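Long-range contacts in glucan-binding protein C, GbpC (Streptococcus mutans UA159, PDB 5UQZ), which probably binds glucan at the streptococcal cell wall and mediates both sucrose-dependent and sucrose-independent adherence, the chain here being its beta-supersandwich domain with a long flanking helix: residues F124-G129 with A168-F173; N80-K85 with E120-K125; Q131-Y136 with K153-L158; N159-N164 with D193-T198. One frame throughout, in Å; residues are numbered along the deposited sequence.

In the fold
From the N terminus, the chain passes through 80-85 and closes its first loop in contact 2, where that segment meets the start of strand 122-127. The same strand runs on into contact 1, pairing with 168-173 and sharing Phe124 and Lys125 with contact 2. Contact 3, between 131-136 and 153-158, is nested inside the loop that contact 1 closes. Contact 4 leaves from the far end of strand 151-160 and crosses contact 1, their segments alternating along the chain. Contacts 3 and 4 are successive pairings within the large antiparallel sheet, contact 1 is one pairing of the four-stranded sheet packed against it, and contact 2 ties the short 82-83 strand to that sheet's edge by a single bridge.

Contact 1: residues F124-G129 with A168-F173; sequences FKMKVG and ALVNLF
Phe124 holds CG between its backbone N and carbonyl carbon (chi1 50°), a turn that lays its ring alongside Val170, while Val170 places CG1 anti to its own N (chi1 173°) and leaves CG2 for Met126. Phe124 CE1 lies 3.8 Å from Val170 CB, which makes an off-centre CH-pi contact with the ring. Farther round the ring, Phe124 CE2 meets Leu172 CB at 3.7 Å, and Leu172 CD2 reaches the ring edge in its plane. Met126 comes slantwise to Val170, its SD 3.7 Å from Val170 CG2. A flat ring, a branched valine and a flexible thioether thus fit one buried face, where no side chain needs a polar partner. On the other face Leu169 brings CD1 to within 3.6 Å of Phe124 O, and Lys125 turns its ammonium end away from the pair toward Phe110, a cation-pi partner.

The backbones pair antiparallel. Phe124 and Val170 exchange two bonds, Val170 N to Phe124 O being 2.8 Å, and Met126 and Ala168 exchange two more; the bond from Ala168 N to Met126 O is longer at 3.2 Å. Phe124 touches Ile132 of strand 132-137, while Met126 and Leu172 touch both 132-137 and 151-160. Polar backbone at the join and apolar side chains directed at a second sheet are characteristic of a beta-sandwich, here part of the GbpC beta-supersandwich.

Contact 2: residues N80-K85 with E120-K125; sequences NQYLTK and EDTWFK
Leu83 and Trp123 pack side by side, pointing the same way, and form the tight part of this contact: their CB atoms are 3.6 Å apart. Leu83 carries CG anti to its backbone N (chi1 -176°), which brings CD2 to 3.8 Å from Trp123 CB and 4.0 Å from Trp123 CG, at the start of the indole. Leucine and tryptophan suit this buried place because a branched aliphatic tip can settle against a broad ring system. Beside them, Tyr82 presents CD1 to Phe124 CB at 4.1 Å, and Thr122 CG2 approaches the edge of the tyrosine ring near its plane. Two backbone bonds flank this core. Lys125 N donates to Gln81 O, nearly straight at 166°, whereas Leu83 N reaches Trp123 O from well above the carbonyl plane.

The side chains and waters at the two ends are looser. Lys85 is extended beyond CG, so its NZ reaches across to Glu120 OE2 in a salt bridge of 2.9 Å, taken on the syn side of the carboxylate. A water joins Lys85 NZ to Glu120 OE1 as a second link, and OE2 also accepts from Asp117 N, which would help fix the carboxylate's rotation. At the other end a water bridges Asn80 N and Lys125 O, and the Gln81 and Lys125 side chains run alongside each other.

Lys85 opens helix 85-91, which Thr84 caps through Ala87 N. Strand 82-83 also pairs with 110-111, and strand 122-127 pairs on with 167-172, so the contact sits between the short two-stranded sheet and the edge of the four-stranded one.

Contact 3: residues Q131-Y136 with K153-L158; sequences QISVTY and KINYTL
Tyr156 reaches across the pair from CB to hydroxyl, meeting a different neighbour at each step. Its CB lies 3.9 Å from Ile132 CG1; CD1 touches both that isoleucine carbon and Val134 CG2, and CE1 lies 3.7 Å from the same Val134 methyl, which sits at the ring edge. One face of the ring carries Ile154 CG2, offset toward the rim. At the tip, Tyr156 OH donates to Tyr136 OH across 2.9 Å, and the acceptor lies in the plane of the Tyr156 ring. In both tyrosines CG is anti to the carbonyl carbon (chi1 -56°), directing each ring along the apolar face. They approach from opposite directions and join hydroxyls there. Tyrosine fits here because its ring supplies hydrophobic surface while its OH finds a partner; Tyr136 CE1 also packs 3.6 Å from Ile154 CG1.

The other face is polar. In one of its two modelled conformers, Ser133 OG donates to Asn155 OD1 at 2.8 Å, in the carbonyl plane, and a water then links it to Lys153 NZ. The amides of Gln131 and Asn155 stack with planes 11° apart, while a second water joins Gln131 OE1 to Thr157 OG1.

Four backbone bonds bind Ile132 to Tyr156 and Val134 to Ile154. Alternation of apolar and polar side chains is characteristic of an amphipathic antiparallel strand pair in a beta-sandwich, with Leu172 and Met126 of the facing sheet against its apolar side.

Contact 4: residues N159-N164 with D193-T198; sequences NSSTNN and DKISVT
Asn159 fans one amide nitrogen across strand 194-198: ND2 donates to Ser196 OG at 3.0 Å and to Thr198 OG1 at 2.9 Å. Both hydroxyls lie in the amide plane, and the bonds are nearly straight, at 172° and 163°. Asparagine suits the place because its planar NH2 offers two hydrogens to two hydroxyls spaced along one strand face. The main chain adds Asn159 N to Ser196 O at 2.7 Å. Next door, Ser160 OG is tucked between its own backbone N and carbonyl carbon (chi1 67°), from where it donates to Lys194 O at 2.8 Å, above the carbonyl plane. The longer bond, Ser196 N to Ser160 O at 3.2 Å, also comes from above its acceptor's plane.

Farther out, Thr162 lays CG2 over Lys194 CA at 3.7 Å. One water lies within bonding distance of Thr162 O and Asp193 OD2, and another takes the N-H of Lys194 and lies near Ser161 O. A second shell sets these groups: Ser161 OG accepts from Asn163 N in an ST turn and binds Ser167 O, Thr162 OG1 holds Gln185 O, Asp193 OD2 meets Asn188, and Thr198 OG1 has Thr313 OG1 as a further partner.

Strand 194-204 lies between 151-160 and 312-319 in the large sheet, while residues 161-163 pack on Ala184 of strand 180-184, with Ile195 about 9 Å, side chain to side chain, from the calcium ligand Glu237.

Contact 1: residues F124-G129 with A168-F173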
# COMPACT_ATOMS: atom_id res chain seq x y z
N PHE A 124 11.63 9.79 12.87
CA PHE A 124 11.42 10.07 14.28
C PHE A 124 10.70 8.91 14.92
O PHE A 124 10.13 8.06 14.23
CB PHE A 124 10.64 11.39 14.53
CG PHE A 124 9.38 11.53 13.73
CD1 PHE A 124 8.19 10.94 14.15
CD2 PHE A 124 9.39 12.26 12.55
CE1 PHE A 124 7.01 11.12 13.39
CE2 PHE A 124 8.23 12.43 11.81
CZ PHE A 124 7.05 11.85 12.25
N LYS A 125 10.73 8.87 16.25
CA LYS A 125 9.93 7.92 17.01
C LYS A 125 8.67 8.62 17.46
O LYS A 125 8.72 9.73 17.99
CB LYS A 125 10.76 7.51 18.24
CG LYS A 125 10.25 6.39 19.08
CD LYS A 125 10.84 6.40 20.49
CE LYS A 125 12.32 6.32 20.45
NZ LYS A 125 12.88 6.01 21.82
N MET A 126 7.53 7.99 17.23
CA MET A 126 6.29 8.47 17.81
C MET A 126 6.05 7.80 19.15
O MET A 126 6.53 6.69 19.42
CB MET A 126 5.11 8.14 16.89
CG MET A 126 5.06 9.00 15.63
SD MET A 126 3.67 8.67 14.56
CE MET A 126 2.38 9.58 15.37
N LYS A 127 5.32 8.50 20.02
CA LYS A 127 5.00 8.05 21.36
C LYS A 127 3.48 7.91 21.47
O LYS A 127 2.73 8.81 21.05
CB LYS A 127 5.52 9.13 22.34
CG LYS A 127 5.17 8.84 23.79
CD LYS A 127 5.89 9.81 24.72
CE LYS A 127 5.44 9.59 26.15
NZ LYS A 127 6.08 10.55 27.09
N VAL A 128 3.04 6.80 22.03
CA VAL A 128 1.60 6.55 22.14
C VAL A 128 0.92 7.73 22.83
O VAL A 128 1.37 8.20 23.89
CB VAL A 128 1.34 5.25 22.91
CG1 VAL A 128 -0.12 5.18 23.38
CG2 VAL A 128 1.68 4.04 22.04
N GLY A 129 -0.17 8.21 22.21
CA GLY A 129 -1.03 9.21 22.81
C GLY A 129 -0.65 10.64 22.52
O GLY A 129 -1.39 11.55 22.92
N ALA A 168 6.94 3.83 18.15
CA ALA A 168 7.14 3.22 16.84
C ALA A 168 8.06 4.16 16.06
O ALA A 168 8.05 5.37 16.28
CB ALA A 168 5.80 3.05 16.10
N LEU A 169 8.87 3.57 15.18
CA LEU A 169 9.75 4.34 14.33
C LEU A 169 9.01 4.73 13.05
O LEU A 169 8.37 3.88 12.41
CB LEU A 169 10.99 3.53 14.03
CG LEU A 169 12.11 4.27 13.27
CD1 LEU A 169 12.65 5.43 14.11
CD2 LEU A 169 13.21 3.29 12.88
N VAL A 170 9.20 5.97 12.60
CA VAL A 170 8.49 6.54 11.47
C VAL A 170 9.47 7.14 10.49
O VAL A 170 10.36 7.92 10.87
CB VAL A 170 7.49 7.63 11.91
CG1 VAL A 170 6.86 8.33 10.70
CG2 VAL A 170 6.41 6.99 12.77
N ASN A 171 9.29 6.83 9.21
CA ASN A 171 9.87 7.58 8.09
C ASN A 171 8.71 8.37 7.50
O ASN A 171 7.75 7.79 6.97
CB ASN A 171 10.42 6.58 7.09
CG ASN A 171 11.21 7.22 5.98
OD1 ASN A 171 11.52 8.43 5.98
ND2 ASN A 171 11.59 6.39 5.03
N LEU A 172 8.74 9.69 7.71
CA LEU A 172 7.71 10.59 7.25
C LEU A 172 8.17 11.21 5.94
O LEU A 172 9.15 11.98 5.90
CB LEU A 172 7.49 11.68 8.29
CG LEU A 172 6.45 12.74 7.93
CD1 LEU A 172 5.07 12.20 8.05
CD2 LEU A 172 6.58 13.97 8.90
N PHE A 173 7.46 10.93 4.86
CA PHE A 173 7.89 11.44 3.54
C PHE A 173 7.58 12.91 3.40
O PHE A 173 6.52 13.39 3.84
CB PHE A 173 7.16 10.62 2.47
CG PHE A 173 7.57 9.15 2.53
CD1 PHE A 173 8.89 8.77 2.20
CD2 PHE A 173 6.70 8.18 3.05
CE1 PHE A 173 9.27 7.45 2.30
CE2 PHE A 173 7.11 6.87 3.15
CZ PHE A 173 8.40 6.50 2.78

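Contact 2: residues N80-K85 with E120-K125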
# COMPACT_ATOMS: atom_id res chain seq x y z
N ASN A 80 9.16 14.82 19.65
CA ASN A 80 10.24 15.05 20.58
C ASN A 80 11.45 14.16 20.39
O ASN A 80 12.44 14.38 21.07
CB ASN A 80 9.73 14.98 22.01
CG ASN A 80 10.60 15.85 22.98
OD1 ASN A 80 10.89 17.07 22.78
ND2 ASN A 80 11.03 15.19 24.04
N GLN A 81 11.39 13.11 19.58
CA GLN A 81 12.53 12.19 19.40
C GLN A 81 12.77 11.97 17.92
O GLN A 81 12.25 11.01 17.32
CB GLN A 81 12.22 10.85 20.07
CG GLN A 81 12.12 10.99 21.53
CD GLN A 81 13.47 10.96 22.08
OE1 GLN A 81 14.16 11.99 22.11
NE2 GLN A 81 13.90 9.75 22.52
N TYR A 82 13.57 12.82 17.31
CA TYR A 82 14.00 12.60 15.93
C TYR A 82 15.16 11.62 15.88
O TYR A 82 16.01 11.59 16.77
CB TYR A 82 14.45 13.92 15.31
CG TYR A 82 13.34 14.94 15.19
CD1 TYR A 82 12.55 15.01 14.07
CD2 TYR A 82 13.10 15.87 16.23
CE1 TYR A 82 11.55 15.96 13.96
CE2 TYR A 82 12.13 16.84 16.12
CZ TYR A 82 11.36 16.88 14.97
OH TYR A 82 10.38 17.83 14.85
N LEU A 83 15.20 10.79 14.82
CA LEU A 83 16.33 9.88 14.65
C LEU A 83 17.53 10.69 14.18
O LEU A 83 17.43 11.43 13.20
CB LEU A 83 15.93 8.82 13.62
CG LEU A 83 16.96 7.72 13.39
CD1 LEU A 83 17.07 6.82 14.61
CD2 LEU A 83 16.56 6.89 12.13
N THR A 84 18.67 10.52 14.83
CA THR A 84 19.85 11.25 14.37
C THR A 84 20.24 10.78 12.98
O THR A 84 19.98 9.64 12.57
CB THR A 84 21.04 11.08 15.33
OG1 THR A 84 21.46 9.70 15.26
CG2 THR A 84 20.69 11.53 16.75
N LYS A 85 20.88 11.66 12.22
CA LYS A 85 21.33 11.23 10.91
C LYS A 85 22.37 10.13 11.00
O LYS A 85 22.40 9.25 10.14
CB LYS A 85 21.81 12.40 10.05
CG LYS A 85 20.63 13.23 9.53
CD LYS A 85 21.00 14.16 8.43
CE LYS A 85 19.76 14.86 7.86
NZ LYS A 85 20.13 15.78 6.74
N GLU A 120 13.31 17.35 3.10
CA GLU A 120 13.66 15.93 2.98
C GLU A 120 12.82 15.06 3.90
O GLU A 120 12.19 15.51 4.88
CB GLU A 120 15.14 15.67 3.22
CG GLU A 120 15.48 15.93 4.65
CD GLU A 120 16.99 15.76 4.96
OE1 GLU A 120 17.61 14.84 4.42
OE2 GLU A 120 17.55 16.53 5.76
N ASP A 121 12.74 13.78 3.50
CA ASP A 121 12.09 12.79 4.34
C ASP A 121 12.71 12.83 5.74
O ASP A 121 13.91 12.99 5.89
CB ASP A 121 12.28 11.39 3.75
CG ASP A 121 11.66 11.21 2.38
OD1 ASP A 121 10.76 11.98 1.96
OD2 ASP A 121 12.05 10.23 1.72
N THR A 122 11.87 12.68 6.76
CA THR A 122 12.29 12.87 8.15
C THR A 122 12.00 11.62 8.96
O THR A 122 10.97 10.99 8.78
CB THR A 122 11.47 14.08 8.68
OG1 THR A 122 11.83 15.24 7.90
CG2 THR A 122 11.75 14.39 10.14
N TRP A 123 12.86 11.27 9.89
CA TRP A 123 12.70 10.06 10.71
C TRP A 123 12.54 10.47 12.17
O TRP A 123 13.30 11.32 12.66
CB TRP A 123 13.95 9.19 10.59
CG TRP A 123 14.10 8.42 9.33
CD1 TRP A 123 14.63 8.88 8.13
CD2 TRP A 123 13.80 7.04 9.12
NE1 TRP A 123 14.66 7.85 7.21
CE2 TRP A 123 14.17 6.71 7.79
CE3 TRP A 123 13.26 6.04 9.94
CZ2 TRP A 123 14.02 5.43 7.28
CZ3 TRP A 123 13.10 4.79 9.44
CH2 TRP A 123 13.47 4.49 8.12
N PHE A 124 11.63 9.79 12.87
CA PHE A 124 11.42 10.07 14.28
C PHE A 124 10.70 8.91 14.92
O PHE A 124 10.13 8.06 14.23
CB PHE A 124 10.64 11.39 14.53
CG PHE A 124 9.38 11.53 13.73
CD1 PHE A 124 8.19 10.94 14.15
CD2 PHE A 124 9.39 12.26 12.55
CE1 PHE A 124 7.01 11.12 13.39
CE2 PHE A 124 8.23 12.43 11.81
CZ PHE A 124 7.05 11.85 12.25
N LYS A 125 10.73 8.87 16.25
CA LYS A 125 9.93 7.92 17.01
C LYS A 125 8.67 8.62 17.46
O LYS A 125 8.72 9.73 17.99
CB LYS A 125 10.76 7.51 18.24
CG LYS A 125 10.25 6.39 19.08
CD LYS A 125 10.84 6.40 20.49
CE LYS A 125 12.32 6.32 20.45
NZ LYS A 125 12.88 6.01 21.82
O HOH W 1 8.48 11.90 19.53
O HOH W 2 20.06 13.89 4.78

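Contact 3: residues Q131-Y136 with K153-L158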
# COMPACT_ATOMS: atom_id res chain seq x y z
N GLN A 131 -0.25 13.49 19.94
CA GLN A 131 -0.60 13.88 18.58
C GLN A 131 0.51 14.76 18.01
O GLN A 131 1.06 15.63 18.70
CB GLN A 131 -1.92 14.64 18.59
CG GLN A 131 -2.40 15.10 17.20
CD GLN A 131 -3.73 15.85 17.32
OE1 GLN A 131 -4.77 15.24 17.62
NE2 GLN A 131 -3.70 17.14 17.12
N ILE A 132 0.85 14.52 16.75
CA ILE A 132 1.75 15.37 16.03
C ILE A 132 1.00 16.01 14.87
O ILE A 132 -0.03 15.51 14.41
CB ILE A 132 2.99 14.63 15.55
CG1 ILE A 132 2.71 13.72 14.38
CG2 ILE A 132 3.62 13.88 16.73
CD1 ILE A 132 3.91 13.06 13.73
N SER A 133 1.49 17.16 14.42
CA SER A 133 0.87 17.89 13.33
C SER A 133 1.92 18.22 12.29
O SER A 133 2.91 18.88 12.60
CB SER A 133 0.20 19.12 13.93
OG SER A 133 -0.55 19.81 12.99
N VAL A 134 1.67 17.81 11.06
CA VAL A 134 2.63 18.03 9.99
C VAL A 134 2.00 18.91 8.94
O VAL A 134 0.93 18.59 8.40
CB VAL A 134 3.06 16.69 9.35
CG1 VAL A 134 4.12 16.92 8.27
CG2 VAL A 134 3.57 15.72 10.42
N THR A 135 2.64 20.04 8.64
CA THR A 135 2.16 20.95 7.59
C THR A 135 3.07 20.83 6.40
O THR A 135 4.29 20.98 6.53
CB THR A 135 2.15 22.39 8.13
OG1 THR A 135 1.25 22.44 9.28
CG2 THR A 135 1.64 23.35 7.09
N TYR A 136 2.46 20.58 5.24
CA TYR A 136 3.19 20.40 4.00
C TYR A 136 2.87 21.57 3.08
O TYR A 136 1.68 21.90 2.84
CB TYR A 136 2.73 19.12 3.29
CG TYR A 136 2.82 17.83 4.09
CD1 TYR A 136 1.83 17.48 5.00
CD2 TYR A 136 3.90 16.93 3.90
CE1 TYR A 136 1.86 16.28 5.69
CE2 TYR A 136 3.91 15.72 4.56
CZ TYR A 136 2.89 15.39 5.44
OH TYR A 136 2.86 14.18 6.07
N LYS A 153 -2.38 19.88 5.86
CA LYS A 153 -2.02 19.55 7.23
C LYS A 153 -2.48 18.12 7.51
O LYS A 153 -3.62 17.78 7.21
CB LYS A 153 -2.63 20.52 8.25
CG LYS A 153 -2.22 20.20 9.69
CD LYS A 153 -2.52 21.36 10.65
CE LYS A 153 -3.96 21.66 10.86
NZ LYS A 153 -4.06 22.60 12.03
N ILE A 154 -1.57 17.31 8.06
CA ILE A 154 -1.94 15.97 8.49
C ILE A 154 -1.55 15.82 9.93
O ILE A 154 -0.38 16.00 10.30
CB ILE A 154 -1.30 14.87 7.60
CG1 ILE A 154 -1.58 15.15 6.13
CG2 ILE A 154 -1.87 13.50 8.06
CD1 ILE A 154 -1.04 14.08 5.17
N ASN A 155 -2.53 15.46 10.78
CA ASN A 155 -2.27 15.10 12.15
C ASN A 155 -2.19 13.60 12.26
O ASN A 155 -2.96 12.89 11.62
CB ASN A 155 -3.42 15.62 13.04
CG ASN A 155 -3.45 17.12 13.11
OD1 ASN A 155 -2.46 17.79 12.81
ND2 ASN A 155 -4.61 17.67 13.41
N TYR A 156 -1.24 13.12 13.07
CA TYR A 156 -1.05 11.69 13.30
C TYR A 156 -0.95 11.45 14.80
O TYR A 156 -0.25 12.19 15.52
CB TYR A 156 0.30 11.20 12.70
CG TYR A 156 0.49 11.48 11.23
CD1 TYR A 156 1.07 12.66 10.78
CD2 TYR A 156 0.21 10.50 10.31
CE1 TYR A 156 1.36 12.88 9.43
CE2 TYR A 156 0.48 10.70 8.93
CZ TYR A 156 1.07 11.87 8.50
OH TYR A 156 1.32 12.04 7.17
N THR A 157 -1.60 10.38 15.26
CA THR A 157 -1.51 9.97 16.67
C THR A 157 -1.31 8.46 16.73
O THR A 157 -2.14 7.70 16.20
CB THR A 157 -2.78 10.31 17.46
OG1 THR A 157 -3.03 11.71 17.30
CG2 THR A 157 -2.60 10.00 18.94
N LEU A 158 -0.24 8.04 17.40
CA LEU A 158 -0.01 6.61 17.61
C LEU A 158 -0.87 6.16 18.80
O LEU A 158 -0.72 6.71 19.90
CB LEU A 158 1.47 6.39 17.91
CG LEU A 158 1.89 4.92 18.10
CD1 LEU A 158 1.80 4.11 16.81
CD2 LEU A 158 3.32 4.85 18.65
O HOH W 3 -5.01 12.75 18.86
O HOH W 4 -2.33 21.82 14.44

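Contact 4: residues N159-N164 with D193-T198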
# COMPACT_ATOMS: atom_id res chain seq x y z
N ASN A 159 -1.79 5.23 18.58
CA ASN A 159 -2.69 4.80 19.66
C ASN A 159 -2.15 3.59 20.40
O ASN A 159 -2.52 3.35 21.55
CB ASN A 159 -4.07 4.42 19.10
CG ASN A 159 -4.68 5.57 18.35
OD1 ASN A 159 -4.75 6.70 18.88
ND2 ASN A 159 -5.07 5.32 17.11
N SER A 160 -1.33 2.77 19.76
CA SER A 160 -0.76 1.56 20.34
C SER A 160 0.41 1.12 19.47
O SER A 160 0.52 1.52 18.30
CB SER A 160 -1.79 0.44 20.45
OG SER A 160 -2.20 -0.04 19.15
N SER A 161 1.26 0.28 20.06
CA SER A 161 2.40 -0.30 19.33
C SER A 161 2.45 -1.81 19.57
O SER A 161 1.83 -2.33 20.52
CB SER A 161 3.70 0.33 19.83
OG SER A 161 4.77 -0.22 19.12
N THR A 162 3.23 -2.50 18.73
CA THR A 162 3.57 -3.89 18.94
C THR A 162 4.78 -4.08 19.87
O THR A 162 5.07 -5.23 20.23
CB THR A 162 3.81 -4.59 17.60
OG1 THR A 162 4.78 -3.81 16.89
CG2 THR A 162 2.55 -4.62 16.77
N ASN A 163 5.49 -3.00 20.22
CA ASN A 163 6.58 -3.15 21.17
C ASN A 163 6.08 -2.87 22.59
O ASN A 163 4.89 -2.64 22.82
CB ASN A 163 7.81 -2.34 20.73
CG ASN A 163 7.69 -0.82 20.91
OD1 ASN A 163 6.83 -0.32 21.68
ND2 ASN A 163 8.53 -0.09 20.22
N ASN A 164 6.99 -2.96 23.56
CA ASN A 164 6.64 -2.75 24.96
C ASN A 164 7.11 -1.39 25.47
O ASN A 164 7.28 -1.19 26.66
CB ASN A 164 7.13 -3.89 25.84
CG ASN A 164 6.29 -5.14 25.66
OD1 ASN A 164 5.09 -5.03 25.48
ND2 ASN A 164 6.90 -6.31 25.76
N ASP A 193 -1.19 -7.69 19.61
CA ASP A 193 -0.87 -6.27 19.66
C ASP A 193 -0.89 -5.71 18.24
O ASP A 193 -0.81 -6.45 17.26
CB ASP A 193 0.51 -6.08 20.28
CG ASP A 193 0.55 -6.56 21.73
OD1 ASP A 193 -0.44 -6.37 22.48
OD2 ASP A 193 1.57 -7.15 22.14
N LYS A 194 -0.97 -4.38 18.14
CA LYS A 194 -1.01 -3.76 16.82
C LYS A 194 -0.36 -2.39 16.91
O LYS A 194 -0.34 -1.74 17.97
CB LYS A 194 -2.42 -3.64 16.30
CG LYS A 194 -3.34 -2.90 17.10
CD LYS A 194 -4.80 -3.24 16.66
CE LYS A 194 -5.77 -2.42 17.48
NZ LYS A 194 -7.17 -2.54 17.00
N ILE A 195 0.13 -1.91 15.76
CA ILE A 195 0.41 -0.50 15.57
C ILE A 195 -0.90 0.11 15.07
O ILE A 195 -1.49 -0.38 14.09
CB ILE A 195 1.54 -0.30 14.55
CG1 ILE A 195 2.88 -0.79 15.13
CG2 ILE A 195 1.66 1.18 14.14
CD1 ILE A 195 4.02 -0.81 14.12
N SER A 196 -1.34 1.18 15.72
CA SER A 196 -2.59 1.86 15.36
C SER A 196 -2.29 3.35 15.27
O SER A 196 -1.72 3.90 16.21
CB SER A 196 -3.61 1.63 16.49
OG SER A 196 -4.74 2.46 16.26
N VAL A 197 -2.69 3.98 14.16
CA VAL A 197 -2.42 5.41 13.96
C VAL A 197 -3.72 6.07 13.50
O VAL A 197 -4.29 5.68 12.48
CB VAL A 197 -1.31 5.64 12.89
CG1 VAL A 197 -1.11 7.15 12.63
CG2 VAL A 197 0.01 5.03 13.34
N THR A 198 -4.16 7.09 14.24
CA THR A 198 -5.26 7.92 13.80
C THR A 198 -4.71 9.13 13.05
O THR A 198 -3.74 9.77 13.50
CB THR A 198 -6.10 8.37 15.00
OG1 THR A 198 -6.67 7.23 15.64
CG2 THR A 198 -7.23 9.32 14.59
O HOH W 5 -1.06 -2.99 20.71
O HOH W 6 3.71 -7.60 20.53